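PDB 4TPV: platelet inhibitor from Ancylostoma caninum, which inhibits platelet aggregation and the adhesion of resting platelets to fibrinogen and collagen, possibly by binding integrins, and so impairs the host's haemostasis. Local coordinates for residues F30-K35 and Q172-I177; K51-A56 and A123-S128. One frame throughout, in Å; residues are numbered along the deposited sequence.

Contact 1 (F30-K35 and Q172-I177); sequences FARNYK and QNLLCI
Leu-174 reaches from a C-terminal loop onto Ala-31 and Arg-32 in the last turn of helix 13-34, and its side chain shows how one residue can serve two neighbours of different character. Its CB points at the helix and meets the methyl group of Ala-31, CB to CB 4.3 Å apart. The branch then turns beside the backbone N, with CG anti to the carbonyl carbon (chi1 -72°). There Leu-174 CG comes within 3.7 Å of Arg-32 NH2. CD1 goes back along the arginine toward its root, lying 4.0 Å from Arg-32 CB and 3.9 Å from Arg-32 NE. CD2 sits over one face of the guanidinium group, above its centre, although the modelled closeness there is doubtful.

The arginine can present that face because its chain bends at chi2 and chi3, and the two side chains meet at about a right angle. Past the leucine, Arg-32 NH2 lies obliquely near Gln-172 O at 3.6 Å, a polar approach that is not a hydrogen bond. The contact joins the first long helix of the CAP domain to the cysteine-rich C-terminal region, which probably corresponds to the hinge of CRISP proteins. In that region Cys-176 is disulfide-bonded to Cys-158, and strand 176-177 pairs with strand 166-167.

Leu-175 adds a second apolar touch, its CD2 resting 4.2 Å from Ala-31 CB; elsewhere it leans on Asn-24 of the same helix and on Thr-41. Ala-28, one turn earlier, receives both Leu-174 and Gln-172. Lys-35, the first residue here to leave helical phi/psi, has a positive phi; its chain curls back and NZ donates to Arg-32 O at 2.8 Å, in the carbonyl plane with a C=O...N angle of 150°.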
loop_
_atom_site.group_PDB
_atom_site.type_symbol
_atom_site.label_atom_id
_atom_site.label_comp_id
_atom_site.label_asym_id
_atom_site.label_seq_id
_atom_site.Cartn_x
_atom_site.Cartn_y
_atom_site.Cartn_z
ATOM N N PHE A 30 4.795 -4.974 -10.255
ATOM C CA PHE A 30 3.567 -5.702 -10.520
ATOM C C PHE A 30 2.936 -5.257 -11.838
ATOM O O PHE A 30 2.503 -6.095 -12.640
ATOM C CB PHE A 30 2.577 -5.517 -9.371
ATOM C CG PHE A 30 1.497 -6.550 -9.361
ATOM C CD1 PHE A 30 0.337 -6.360 -10.081
ATOM C CD2 PHE A 30 1.652 -7.707 -8.628
ATOM C CE1 PHE A 30 -0.666 -7.318 -10.059
ATOM C CE2 PHE A 30 0.662 -8.662 -8.597
ATOM C CZ PHE A 30 -0.490 -8.477 -9.320
ATOM N N ALA A 31 2.910 -3.954 -12.102
ATOM C CA ALA A 31 2.269 -3.442 -13.317
ATOM C C ALA A 31 2.966 -3.930 -14.588
ATOM O O ALA A 31 2.309 -4.234 -15.587
ATOM C CB ALA A 31 2.232 -1.891 -13.303
ATOM N N ARG A 32 4.291 -3.972 -14.551
ATOM C CA ARG A 32 5.046 -4.413 -15.716
ATOM C C ARG A 32 4.920 -5.916 -15.916
ATOM O O ARG A 32 4.801 -6.375 -17.052
ATOM C CB ARG A 32 6.520 -4.008 -15.598
ATOM C CG ARG A 32 7.360 -4.407 -16.831
ATOM C CD ARG A 32 7.053 -3.503 -18.051
ATOM N NE ARG A 32 7.675 -2.187 -17.968
ATOM C CZ ARG A 32 7.362 -1.155 -18.746
ATOM N NH1 ARG A 32 6.426 -1.283 -19.679
ATOM N NH2 ARG A 32 7.981 0.013 -18.590
ATOM N N ASN A 33 4.926 -6.685 -14.828
ATOM C CA ASN A 33 4.960 -8.143 -14.978
ATOM C C ASN A 33 3.576 -8.747 -15.202
ATOM O O ASN A 33 3.446 -9.773 -15.870
ATOM C CB ASN A 33 5.652 -8.776 -13.760
ATOM C CG ASN A 33 7.161 -8.596 -13.802
ATOM O OD1 ASN A 33 7.881 -9.426 -14.371
ATOM N ND2 ASN A 33 7.648 -7.499 -13.227
ATOM N N TYR A 34 2.536 -8.111 -14.668
ATOM C CA TYR A 34 1.165 -8.601 -14.871
ATOM C C TYR A 34 0.392 -7.808 -15.919
ATOM O O TYR A 34 -0.724 -8.185 -16.273
ATOM C CB TYR A 34 0.385 -8.595 -13.535
ATOM C CG TYR A 34 0.865 -9.652 -12.565
ATOM C CD1 TYR A 34 1.965 -9.429 -11.758
ATOM C CD2 TYR A 34 0.233 -10.886 -12.478
ATOM C CE1 TYR A 34 2.440 -10.398 -10.895
ATOM C CE2 TYR A 34 0.687 -11.862 -11.595
ATOM C CZ TYR A 34 1.789 -11.621 -10.819
ATOM O OH TYR A 34 2.230 -12.607 -9.963
ATOM N N LYS A 35 0.976 -6.711 -16.407
ATOM C CA LYS A 35 0.352 -5.879 -17.437
ATOM C C LYS A 35 -0.957 -5.279 -16.926
ATOM O O LYS A 35 -2.054 -5.662 -17.337
ATOM C CB LYS A 35 0.113 -6.675 -18.727
ATOM C CG LYS A 35 1.373 -7.321 -19.292
ATOM C CD LYS A 35 2.481 -6.296 -19.476
ATOM C CE LYS A 35 3.769 -6.957 -19.988
ATOM N NZ LYS A 35 4.969 -6.075 -19.809
ATOM N N GLN A 172 8.529 5.035 -14.376
ATOM C CA GLN A 172 8.785 4.334 -15.638
ATOM C C GLN A 172 7.555 4.291 -16.545
ATOM O O GLN A 172 7.410 3.389 -17.370
ATOM C CB GLN A 172 9.304 2.907 -15.365
ATOM C CG GLN A 172 10.589 2.853 -14.506
ATOM C CD GLN A 172 10.310 2.997 -12.981
ATOM O OE1 GLN A 172 9.490 2.267 -12.417
ATOM N NE2 GLN A 172 11.002 3.926 -12.324
ATOM N N ASN A 173 6.700 5.306 -16.430
ATOM C CA ASN A 173 5.453 5.348 -17.186
ATOM C C ASN A 173 4.622 4.070 -17.046
ATOM O O ASN A 173 3.969 3.627 -18.006
ATOM C CB ASN A 173 5.745 5.647 -18.653
ATOM C CG ASN A 173 6.268 7.049 -18.844
ATOM O OD1 ASN A 173 7.434 7.244 -19.175
ATOM N ND2 ASN A 173 5.415 8.041 -18.594
ATOM N N LEU A 174 4.611 3.533 -15.832
ATOM C CA LEU A 174 3.855 2.334 -15.514
ATOM C C LEU A 174 2.650 2.643 -14.649
ATOM O O LEU A 174 1.685 1.871 -14.636
ATOM C CB LEU A 174 4.734 1.315 -14.784
ATOM C CG LEU A 174 5.790 0.620 -15.646
ATOM C CD1 LEU A 174 6.778 -0.122 -14.763
ATOM C CD2 LEU A 174 5.116 -0.323 -16.648
ATOM N N LEU A 175 2.719 3.764 -13.921
ATOM C CA LEU A 175 1.710 4.124 -12.922
ATOM C C LEU A 175 0.985 5.415 -13.294
ATOM O O LEU A 175 1.461 6.194 -14.111
ATOM C CB LEU A 175 2.363 4.264 -11.535
ATOM C CG LEU A 175 3.251 3.111 -11.048
ATOM C CD1 LEU A 175 3.727 3.346 -9.617
ATOM C CD2 LEU A 175 2.535 1.766 -11.183
ATOM N N CYS A 176 -0.187 5.616 -12.703
ATOM C CA CYS A 176 -0.991 6.813 -12.968
ATOM C C CYS A 176 -0.879 7.785 -11.821
ATOM O O CYS A 176 -1.073 7.403 -10.681
ATOM C CB CYS A 176 -2.460 6.459 -13.152
ATOM S SG CYS A 176 -2.810 5.219 -14.407
ATOM N N ILE A 177 -0.614 9.057 -12.118
ATOM C CA ILE A 177 -0.477 10.075 -11.058
ATOM C C ILE A 177 -1.470 11.228 -11.223
ATOM O O ILE A 177 -1.800 11.624 -12.335
ATOM C CB ILE A 177 0.968 10.631 -11.038
ATOM C CG1 ILE A 177 1.213 11.528 -9.821
ATOM C CG2 ILE A 177 1.315 11.352 -12.345
ATOM C CD1 ILE A 177 1.188 10.801 -8.505
#

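Contact 2 (K51-A56 and A123-S128); sequences KAYKSA and AVVDCS
In the alpha-beta-alpha sandwich of the CAP domain, Tyr-53 and Ala-56 of helix 46-56 lie against Ala-123 and Val-125 of strand 119-127. The two short axes run nearly parallel, 22° apart, and approach to 7.7 Å. Ala-123 turns its CB toward the helix and places it 3.3 Å from the centroid of the Tyr-53 ring, 11° off the normal, a CH-pi contact over the middle of one face. The same methyl also meets Ala-52 CB at 3.8 Å. The small side chains are consistent with the short distance between helix and strand, and the helix spans two strands, since Ala-56 also touches Val-134 on strand 130-138.

Two residues farther on, the side chain of Val-125 touches both Tyr-53 and Ala-56, sliding past the tyrosine in the opposite direction: CG1 lies 3.8 Å from Tyr-53 CE1, while CG2, which stands between the residue's own backbone N and carbonyl carbon, is 3.8 Å from Ala-56 CB. The phenol oxygen has two polar links to the strand, one weak and one through water. Val-124 N donates to Tyr-53 OH, a weak bond at 3.3 Å but nearly straight (173°). A water 2.7 Å from Tyr-53 OH donates to Val-124 O, while Arg-8 makes a cation-pi contact with the ring.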
loop_
_atom_site.group_PDB
_atom_site.type_symbol
_atom_site.label_atom_id
_atom_site.label_comp_id
_atom_site.label_asym_id
_atom_site.label_seq_id
_atom_site.Cartn_x
_atom_site.Cartn_y
_atom_site.Cartn_z
ATOM N N LYS A 51 -5.261 7.221 11.014
ATOM C CA LYS A 51 -6.178 6.081 11.038
ATOM C C LYS A 51 -5.411 4.804 11.389
ATOM O O LYS A 51 -5.874 3.960 12.180
ATOM C CB LYS A 51 -6.882 5.936 9.681
ATOM C CG LYS A 51 -8.007 4.908 9.634
ATOM C CD LYS A 51 -8.594 4.848 8.228
ATOM C CE LYS A 51 -9.695 3.795 8.137
ATOM N NZ LYS A 51 -10.070 3.503 6.721
ATOM N N ALA A 52 -4.223 4.687 10.819
ATOM C CA ALA A 52 -3.388 3.520 11.088
ATOM C C ALA A 52 -2.954 3.457 12.551
ATOM O O ALA A 52 -2.936 2.369 13.141
ATOM C CB ALA A 52 -2.162 3.518 10.156
ATOM N N TYR A 53 -2.613 4.609 13.151
ATOM C CA TYR A 53 -2.231 4.622 14.567
ATOM C C TYR A 53 -3.418 4.273 15.460
ATOM O O TYR A 53 -3.289 3.476 16.387
ATOM C CB TYR A 53 -1.608 5.980 14.980
ATOM C CG TYR A 53 -0.117 5.932 14.837
ATOM C CD1 TYR A 53 0.672 5.328 15.813
ATOM C CD2 TYR A 53 0.501 6.390 13.689
ATOM C CE1 TYR A 53 2.043 5.215 15.667
ATOM C CE2 TYR A 53 1.879 6.272 13.522
ATOM C CZ TYR A 53 2.648 5.689 14.524
ATOM O OH TYR A 53 4.006 5.568 14.381
ATOM N N LYS A 54 -4.573 4.856 15.182
ATOM C CA LYS A 54 -5.732 4.609 16.012
ATOM C C LYS A 54 -6.083 3.123 15.990
ATOM O O LYS A 54 -6.514 2.563 17.004
ATOM C CB LYS A 54 -6.911 5.473 15.551
ATOM C CG LYS A 54 -6.791 6.946 15.996
ATOM C CD LYS A 54 -6.915 7.087 17.514
ATOM C CE LYS A 54 -6.848 8.553 18.003
ATOM N NZ LYS A 54 -5.484 9.164 18.006
ATOM N N SER A 55 -5.857 2.481 14.847
ATOM C CA SER A 55 -6.144 1.054 14.708
ATOM C C SER A 55 -5.031 0.200 15.312
ATOM O O SER A 55 -5.293 -0.785 16.017
ATOM C CB SER A 55 -6.336 0.676 13.240
ATOM O OG SER A 55 -6.564 -0.717 13.140
ATOM N N ALA A 56 -3.784 0.577 15.037
ATOM C CA ALA A 56 -2.629 -0.161 15.561
ATOM C C ALA A 56 -2.637 -0.263 17.076
ATOM O O ALA A 56 -2.262 -1.283 17.627
ATOM C CB ALA A 56 -1.329 0.490 15.109
ATOM N N ALA A 123 1.788 3.013 10.597
ATOM C CA ALA A 123 1.974 3.189 12.031
ATOM C C ALA A 123 2.848 2.056 12.563
ATOM O O ALA A 123 2.787 0.921 12.075
ATOM C CB ALA A 123 0.621 3.213 12.753
ATOM N N VAL A 124 3.687 2.375 13.533
ATOM C CA VAL A 124 4.561 1.399 14.164
ATOM C C VAL A 124 4.350 1.496 15.665
ATOM O O VAL A 124 4.533 2.571 16.242
ATOM C CB VAL A 124 6.030 1.662 13.801
ATOM C CG1 VAL A 124 6.937 0.690 14.546
ATOM C CG2 VAL A 124 6.229 1.544 12.286
ATOM N N VAL A 125 3.951 0.399 16.311
ATOM C CA VAL A 125 3.649 0.445 17.736
ATOM C C VAL A 125 4.162 -0.812 18.417
ATOM O O VAL A 125 4.385 -1.817 17.753
ATOM C CB VAL A 125 2.145 0.570 18.006
ATOM C CG1 VAL A 125 1.563 1.833 17.356
ATOM C CG2 VAL A 125 1.420 -0.655 17.514
ATOM N N ASP A 126 4.366 -0.746 19.728
ATOM C CA ASP A 126 4.709 -1.941 20.487
ATOM C C ASP A 126 3.483 -2.522 21.170
ATOM O O ASP A 126 2.745 -1.814 21.849
ATOM C CB ASP A 126 5.777 -1.639 21.549
ATOM C CG ASP A 126 6.191 -2.889 22.334
ATOM O OD1 ASP A 126 6.951 -3.702 21.774
ATOM O OD2 ASP A 126 5.764 -3.056 23.500
ATOM N N CYS A 127 3.293 -3.824 21.007
ATOM C CA CYS A 127 2.247 -4.532 21.725
ATOM C C CYS A 127 2.865 -5.676 22.488
ATOM O O CYS A 127 3.256 -6.678 21.882
ATOM C CB CYS A 127 1.197 -5.065 20.764
ATOM S SG CYS A 127 0.349 -3.794 19.823
ATOM N N SER A 128 3.010 -5.500 23.797
ATOM C CA SER A 128 3.473 -6.570 24.680
ATOM C C SER A 128 4.783 -7.176 24.191
ATOM O O SER A 128 4.976 -8.389 24.240
ATOM C CB SER A 128 2.396 -7.653 24.802
ATOM O OG SER A 128 2.401 -8.239 26.091
HETATM O O HOH W 1 5.275 5.440 16.714
#

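Contact 1 and contact 2 illustrate how one fold can be joined up at widely separated places. Their centres are 31 Å apart, on opposite sides of the chain's centre, and their nearest atoms stay about 20 Å from each other, without touching. In sequence, contact 2 is nested in the loop that contact 1 closes: one joins layers within the CAP domain, the other joins that domain to the C-terminal region. Each also includes one half of a disulfide, which in contact 2 is Cys-127, bonded to Cys-59. A glycerol, probably from the crystallisation liquor, lies about 4 Å from the Tyr-53 side chain in contact 2.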